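Local atomic coordinates of serine-pyruvate aminotransferase (AgxT) (Sulfolobus solfataricus, PDB entry 3ZRQ), a protein that probably catalyses the pyridoxal-phosphate-dependent transfer of amino groups from serine to pyruvate and from alanine to glyoxylate. Residues Val26-Lys31 with Phe241-Val246; Lys189-Ala194 with Leu250-Ala255. One frame throughout, in Å; residues are numbered along the deposited sequence.

Contact 1. Residues Val26-Lys31 with Phe241-Val246; sequences VGFTSK and FATPPV. With PMP (4'-deoxy-4'-aminopyridoxal-5'-phosphate), chain D.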
loop_
_atom_site.group_PDB
_atom_site.type_symbol
_atom_site.label_atom_id
_atom_site.label_comp_id
_atom_site.label_asym_id
_atom_site.label_seq_id
_atom_site.Cartn_x
_atom_site.Cartn_y
_atom_site.Cartn_z
ATOM N N VAL A 26 -2.381 -14.601 -2.253
ATOM C CA VAL A 26 -3.258 -15.294 -1.296
ATOM C C VAL A 26 -4.571 -15.697 -1.992
ATOM O O VAL A 26 -5.142 -14.906 -2.751
ATOM C CB VAL A 26 -3.528 -14.385 -0.059
ATOM C CG1 VAL A 26 -4.610 -14.946 0.874
ATOM C CG2 VAL A 26 -2.227 -14.152 0.720
ATOM N N GLY A 27 -5.008 -16.939 -1.772
ATOM C CA GLY A 27 -6.296 -17.443 -2.280
ATOM C C GLY A 27 -7.075 -18.154 -1.184
ATOM O O GLY A 27 -6.648 -18.157 -0.026
ATOM N N PHE A 28 -8.204 -18.782 -1.528
ATOM C CA PHE A 28 -9.130 -19.341 -0.503
ATOM C C PHE A 28 -8.620 -20.563 0.277
ATOM O O PHE A 28 -9.119 -20.866 1.376
ATOM C CB PHE A 28 -10.522 -19.628 -1.084
ATOM C CG PHE A 28 -10.508 -20.483 -2.324
ATOM C CD1 PHE A 28 -10.418 -19.903 -3.590
ATOM C CD2 PHE A 28 -10.596 -21.871 -2.230
ATOM C CE1 PHE A 28 -10.410 -20.690 -4.732
ATOM C CE2 PHE A 28 -10.597 -22.660 -3.374
ATOM C CZ PHE A 28 -10.494 -22.080 -4.622
ATOM N N THR A 29 -7.622 -21.247 -0.284
ATOM C CA THR A 29 -6.962 -22.361 0.400
ATOM C C THR A 29 -5.717 -21.920 1.162
ATOM O O THR A 29 -5.226 -22.661 2.012
ATOM C CB THR A 29 -6.550 -23.484 -0.585
ATOM O OG1 THR A 29 -5.444 -23.043 -1.382
ATOM C CG2 THR A 29 -7.698 -23.846 -1.516
ATOM N N SER A 30 -5.208 -20.719 0.859
ATOM C CA SER A 30 -3.966 -20.220 1.483
ATOM C C SER A 30 -4.094 -20.130 2.987
ATOM O O SER A 30 -5.159 -19.793 3.513
ATOM C CB SER A 30 -3.524 -18.864 0.909
ATOM O OG SER A 30 -3.384 -18.913 -0.506
ATOM N N LYS A 31 -3.000 -20.462 3.670
ATOM C CA LYS A 31 -2.897 -20.409 5.118
ATOM C C LYS A 31 -3.264 -19.037 5.697
ATOM O O LYS A 31 -3.894 -18.956 6.758
ATOM C CB LYS A 31 -1.461 -20.791 5.532
ATOM C CG LYS A 31 -1.223 -20.961 7.039
ATOM C CD LYS A 31 0.191 -21.498 7.348
ATOM C CE LYS A 31 0.220 -23.030 7.399
ATOM N NZ LYS A 31 1.601 -23.591 7.499
ATOM N N PHE A 241 -16.854 -23.766 -1.082
ATOM C CA PHE A 241 -18.197 -23.784 -1.640
ATOM C C PHE A 241 -18.194 -22.913 -2.892
ATOM O O PHE A 241 -18.467 -23.376 -4.000
ATOM C CB PHE A 241 -19.273 -23.290 -0.655
ATOM C CG PHE A 241 -20.599 -23.000 -1.349
ATOM C CD1 PHE A 241 -21.188 -23.964 -2.160
ATOM C CD2 PHE A 241 -21.223 -21.752 -1.220
ATOM C CE1 PHE A 241 -22.390 -23.716 -2.852
ATOM C CE2 PHE A 241 -22.436 -21.475 -1.902
ATOM C CZ PHE A 241 -23.026 -22.452 -2.719
ATOM N N ALA A 242 -17.932 -21.624 -2.686
ATOM C CA ALA A 242 -17.877 -20.661 -3.803
ATOM C C ALA A 242 -16.817 -19.657 -3.373
ATOM O O ALA A 242 -16.568 -19.501 -2.163
ATOM C CB ALA A 242 -19.240 -19.987 -4.000
ATOM N N THR A 243 -16.133 -19.019 -4.324
ATOM C CA THR A 243 -14.994 -18.153 -3.938
ATOM C C THR A 243 -15.475 -16.953 -3.085
ATOM O O THR A 243 -16.341 -16.224 -3.538
ATOM C CB THR A 243 -14.269 -17.639 -5.170
ATOM O OG1 THR A 243 -13.812 -18.781 -5.923
ATOM C CG2 THR A 243 -13.046 -16.755 -4.762
ATOM N N PRO A 244 -14.944 -16.783 -1.861
ATOM C CA PRO A 244 -15.300 -15.614 -1.034
ATOM C C PRO A 244 -14.439 -14.394 -1.399
ATOM O O PRO A 244 -13.485 -14.546 -2.163
ATOM C CB PRO A 244 -14.969 -16.069 0.391
ATOM C CG PRO A 244 -13.875 -17.106 0.193
ATOM C CD PRO A 244 -14.019 -17.705 -1.163
ATOM N N PRO A 245 -14.787 -13.192 -0.891
ATOM C CA PRO A 245 -13.968 -11.998 -1.166
ATOM C C PRO A 245 -12.699 -12.071 -0.304
ATOM O O PRO A 245 -12.646 -11.475 0.789
ATOM C CB PRO A 245 -14.881 -10.841 -0.737
ATOM C CG PRO A 245 -16.280 -11.411 -0.682
ATOM C CD PRO A 245 -16.051 -12.836 -0.232
ATOM N N VAL A 246 -11.724 -12.850 -0.770
ATOM C CA VAL A 246 -10.533 -13.219 0.028
ATOM C C VAL A 246 -9.864 -12.030 0.726
ATOM O O VAL A 246 -9.663 -12.042 1.952
ATOM C CB VAL A 246 -9.497 -13.975 -0.865
ATOM C CG1 VAL A 246 -8.165 -14.129 -0.157
ATOM C CG2 VAL A 246 -10.048 -15.344 -1.265
HETATM N N1 PMP D . -17.408 -21.639 -13.135
HETATM C C2 PMP D . -16.125 -22.126 -13.254
HETATM C C2A PMP D . -15.716 -22.601 -14.631
HETATM C C3 PMP D . -15.207 -21.931 -12.211
HETATM O O3 PMP D . -13.857 -22.172 -12.353
HETATM C C4 PMP D . -15.691 -21.484 -10.974
HETATM C C4A PMP D . -14.821 -21.465 -9.750
HETATM N N4A PMP D . -13.450 -21.184 -10.075
HETATM C C5 PMP D . -17.021 -21.105 -10.845
HETATM C C6 PMP D . -17.885 -21.226 -11.922
HETATM C C5A PMP D . -17.553 -20.594 -9.507
HETATM O O4P PMP D . -17.014 -19.298 -9.321
HETATM P P PMP D . -16.922 -18.645 -7.872
HETATM O O1P PMP D . -16.084 -19.548 -6.993
HETATM O O2P PMP D . -18.324 -18.552 -7.322
HETATM O O3P PMP D . -16.291 -17.273 -8.089
#
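Phe-28 turns its CB toward the 241-246 loop, 4.0 Å from Pro-244 CD and 4.3 Å from Val-246 CG2. CG then stands between the backbone N and the carbonyl carbon (chi1 53°), which swings the ring out along the loop. There CE1 comes within 4.1 Å of Thr-243 OG1, the side chains crossing at about a right angle. The ring also meets that of Tyr-240 and makes an edge-to-face contact with His-7 of the second subunit. Val-246 fills the other end of the contact with its two branches. Its CG2 lies 3.9 Å from Phe-28 N, while CG1, opposite the backbone N (chi1 169°), touches Val-26 CG1 at 3.8 Å. With an alanine here both methyls would go, Val-26 CG1 would probably lose one of its apolar neighbours and a gap would open beside the Phe-28 backbone. Gly-27 to Ser-30 is a type I turn, braced by a bond of 2.9 Å from Gly-27 N to Ser-30 OG. Across the segments there is no hydrogen bond; the polar grip is on the cofactor, where Thr-243 N and Thr-243 OG1 both donate to O1P of the PMP of chain D, at 2.7 and 2.6 Å. Tyr-240 OH and Gly-63, Thr-64, Thr-138 and Gln-188 of the second subunit bind the same PMP, a composite cofactor site at a subunit interface, as in fold-type I aminotransferases.

Contact 2. Residues Lys189-Ala194 with Leu250-Ala255; sequences KALGSA and LQLAEA. With PMP (4'-deoxy-4'-aminopyridoxal-5'-phosphate), chain C.
This is a buried, close-fitting contact between a loop and a helix, in which Leu-191, Ser-193 and Ala-194 of the link between strands 182-186 and 196-202 lie against Gln-251, Leu-252 and Ala-255 of helix 246-262. The small side chains let the two backbones come near: Ser-193 CB rests 3.9 Å from Ala-255 CB, and Ala-255 CB lies 3.8 Å from Leu-191 O. Ser-193 swings its OG opposite the backbone N (chi1 -168°), which carries the hydroxyl up to the helix backbone between Gln-251 and Leu-252. Although OG is 3.4 Å from Leu-252 N, the angle is poor and no hydrogen bond forms. Gln-251 stretches its chain beyond CG until OE1 stands 3.4 Å from the Ala-194 CB; its other amide atom, NE2, is spent on a hydrogen bond to Leu-18 O. At the far side, Leu-252 CD1 and Leu-191 CD1 face one another at a looser 4.4 Å, and both leucines also pack on Leu-199 of strand 196-202. The loop has its own shape before it reaches the helix. Lys-189 to Gly-192 is a type I turn, closed by a 2.9 Å bond from Gly-192 N to Lys-189 O, and Gly-192 takes a positive phi (77°). The start of this turn reaches the cofactor: Lys-189 NZ is modelled 1.9 Å from N4A of the PMP of chain C, too short for a non-bonded pair and too long for an ordinary covalent bond, so the link is doubtful. Directly after the cofactor-binding Gln-188, the position of Lys-189 is consistent with that of the Schiff-base lysine of class-V aminotransferases, and the arrangement is as expected of the loop carrying that lysine in a fold-type I enzyme.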
loop_
_atom_site.group_PDB
_atom_site.type_symbol
_atom_site.label_atom_id
_atom_site.label_comp_id
_atom_site.label_asym_id
_atom_site.label_seq_id
_atom_site.Cartn_x
_atom_site.Cartn_y
_atom_site.Cartn_z
ATOM N N LYS A 189 -19.944 -1.014 7.995
ATOM C CA LYS A 189 -20.567 0.005 8.868
ATOM C C LYS A 189 -19.767 0.280 10.118
ATOM O O LYS A 189 -18.618 0.748 10.017
ATOM C CB LYS A 189 -21.994 -0.393 9.211
ATOM C CG LYS A 189 -22.983 0.496 8.627
ATOM C CD LYS A 189 -23.269 0.137 7.230
ATOM C CE LYS A 189 -24.711 0.561 7.009
ATOM N NZ LYS A 189 -25.204 0.261 5.688
ATOM N N ALA A 190 -20.339 -0.015 11.293
ATOM C CA ALA A 190 -19.657 0.275 12.549
ATOM C C ALA A 190 -18.448 -0.629 12.792
ATOM O O ALA A 190 -17.596 -0.335 13.655
ATOM C CB ALA A 190 -20.638 0.234 13.717
ATOM N N LEU A 191 -18.354 -1.723 12.025
ATOM C CA LEU A 191 -17.148 -2.542 12.065
ATOM C C LEU A 191 -15.982 -1.807 11.385
ATOM O O LEU A 191 -14.825 -2.063 11.673
ATOM C CB LEU A 191 -17.382 -3.939 11.471
ATOM C CG LEU A 191 -18.345 -4.867 12.278
ATOM C CD1 LEU A 191 -18.533 -6.210 11.611
ATOM C CD2 LEU A 191 -17.906 -5.059 13.759
ATOM N N GLY A 192 -16.305 -0.902 10.464
ATOM C CA GLY A 192 -15.307 0.004 9.902
ATOM C C GLY A 192 -14.374 -0.601 8.874
ATOM O O GLY A 192 -13.280 -0.091 8.690
ATOM N N SER A 193 -14.800 -1.669 8.202
ATOM C CA SER A 193 -13.949 -2.346 7.207
ATOM C C SER A 193 -14.452 -2.152 5.778
ATOM O O SER A 193 -15.374 -1.362 5.521
ATOM C CB SER A 193 -13.789 -3.840 7.544
ATOM O OG SER A 193 -12.774 -4.409 6.760
ATOM N N ALA A 194 -13.810 -2.823 4.825
ATOM C CA ALA A 194 -14.214 -2.709 3.422
ATOM C C ALA A 194 -15.526 -3.477 3.196
ATOM O O ALA A 194 -15.779 -4.494 3.852
ATOM C CB ALA A 194 -13.120 -3.266 2.505
ATOM N N LEU A 250 -9.337 -10.528 4.629
ATOM C CA LEU A 250 -8.056 -10.122 5.250
ATOM C C LEU A 250 -8.223 -8.775 5.978
ATOM O O LEU A 250 -7.777 -8.594 7.111
ATOM C CB LEU A 250 -6.925 -10.066 4.209
ATOM C CG LEU A 250 -6.516 -11.356 3.490
ATOM C CD1 LEU A 250 -5.392 -11.115 2.481
ATOM C CD2 LEU A 250 -6.135 -12.444 4.455
ATOM N N GLN A 251 -8.866 -7.819 5.303
ATOM C CA GLN A 251 -9.130 -6.512 5.896
ATOM C C GLN A 251 -10.043 -6.638 7.119
ATOM O O GLN A 251 -9.764 -6.035 8.159
ATOM C CB GLN A 251 -9.681 -5.559 4.842
ATOM C CG GLN A 251 -8.672 -5.344 3.704
ATOM C CD GLN A 251 -9.244 -4.652 2.473
ATOM O OE1 GLN A 251 -10.281 -5.041 1.945
ATOM N NE2 GLN A 251 -8.531 -3.652 1.979
ATOM N N LEU A 252 -11.136 -7.425 7.007
ATOM C CA LEU A 252 -12.019 -7.614 8.157
ATOM C C LEU A 252 -11.254 -8.132 9.403
ATOM O O LEU A 252 -11.526 -7.688 10.519
ATOM C CB LEU A 252 -13.187 -8.573 7.810
ATOM C CG LEU A 252 -14.225 -8.852 8.906
ATOM C CD1 LEU A 252 -14.974 -7.566 9.321
ATOM C CD2 LEU A 252 -15.206 -9.958 8.464
ATOM N N ALA A 253 -10.328 -9.077 9.202
ATOM C CA ALA A 253 -9.590 -9.662 10.339
ATOM C C ALA A 253 -8.762 -8.596 11.053
ATOM O O ALA A 253 -8.643 -8.620 12.277
ATOM C CB ALA A 253 -8.715 -10.839 9.897
ATOM N N GLU A 254 -8.226 -7.651 10.286
ATOM C CA GLU A 254 -7.469 -6.522 10.856
ATOM C C GLU A 254 -8.392 -5.551 11.585
ATOM O O GLU A 254 -8.049 -5.047 12.647
ATOM C CB GLU A 254 -6.683 -5.798 9.764
ATOM C CG GLU A 254 -5.826 -4.609 10.235
ATOM C CD GLU A 254 -4.712 -4.962 11.245
ATOM O OE1 GLU A 254 -4.460 -6.154 11.558
ATOM O OE2 GLU A 254 -4.090 -4.003 11.742
ATOM N N ALA A 255 -9.587 -5.321 11.031
ATOM C CA ALA A 255 -10.582 -4.510 11.710
ATOM C C ALA A 255 -10.900 -5.144 13.064
ATOM O O ALA A 255 -10.913 -4.455 14.096
ATOM C CB ALA A 255 -11.868 -4.382 10.846
HETATM N N1 PMP C . -30.063 -2.936 6.918
HETATM C C2 PMP C . -29.750 -1.652 7.248
HETATM C C2A PMP C . -30.214 -1.151 8.588
HETATM C C3 PMP C . -28.904 -0.888 6.438
HETATM O O3 PMP C . -28.490 0.328 6.874
HETATM C C4 PMP C . -28.535 -1.420 5.192
HETATM C C4A PMP C . -27.911 -0.567 4.122
HETATM N N4A PMP C . -26.783 0.109 4.615
HETATM C C5 PMP C . -28.895 -2.737 4.863
HETATM C C6 PMP C . -29.673 -3.483 5.735
HETATM C C5A PMP C . -28.449 -3.424 3.578
HETATM O O4P PMP C . -27.037 -3.593 3.648
HETATM P P PMP C . -26.188 -3.716 2.282
HETATM O O1P PMP C . -26.284 -2.420 1.507
HETATM O O2P PMP C . -26.750 -4.865 1.463
HETATM O O3P PMP C . -24.782 -4.003 2.738
#

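How the contacts relate
From the N terminus the chain passes 26-31, then 189-194, 241-246 and finally 250-255, so the two contacts cross. Contact 1 closes a loop of 209 residues that brings the approach to helix 31-48 back onto the start of helix 246-262. Contact 2 spans only 55 residues, returning that helix to the turn between strands 182-186 and 196-202 of the seven-stranded sheet. Helix 246-262 thus serves both, and they touch where Val-26 CG1 lies 4.2 Å from Leu-250 CD1. Their centres are about 17 Å apart, yet each faces a different PMP: contact 1 reaches one bound largely by the second subunit, contact 2 one bound largely by its own.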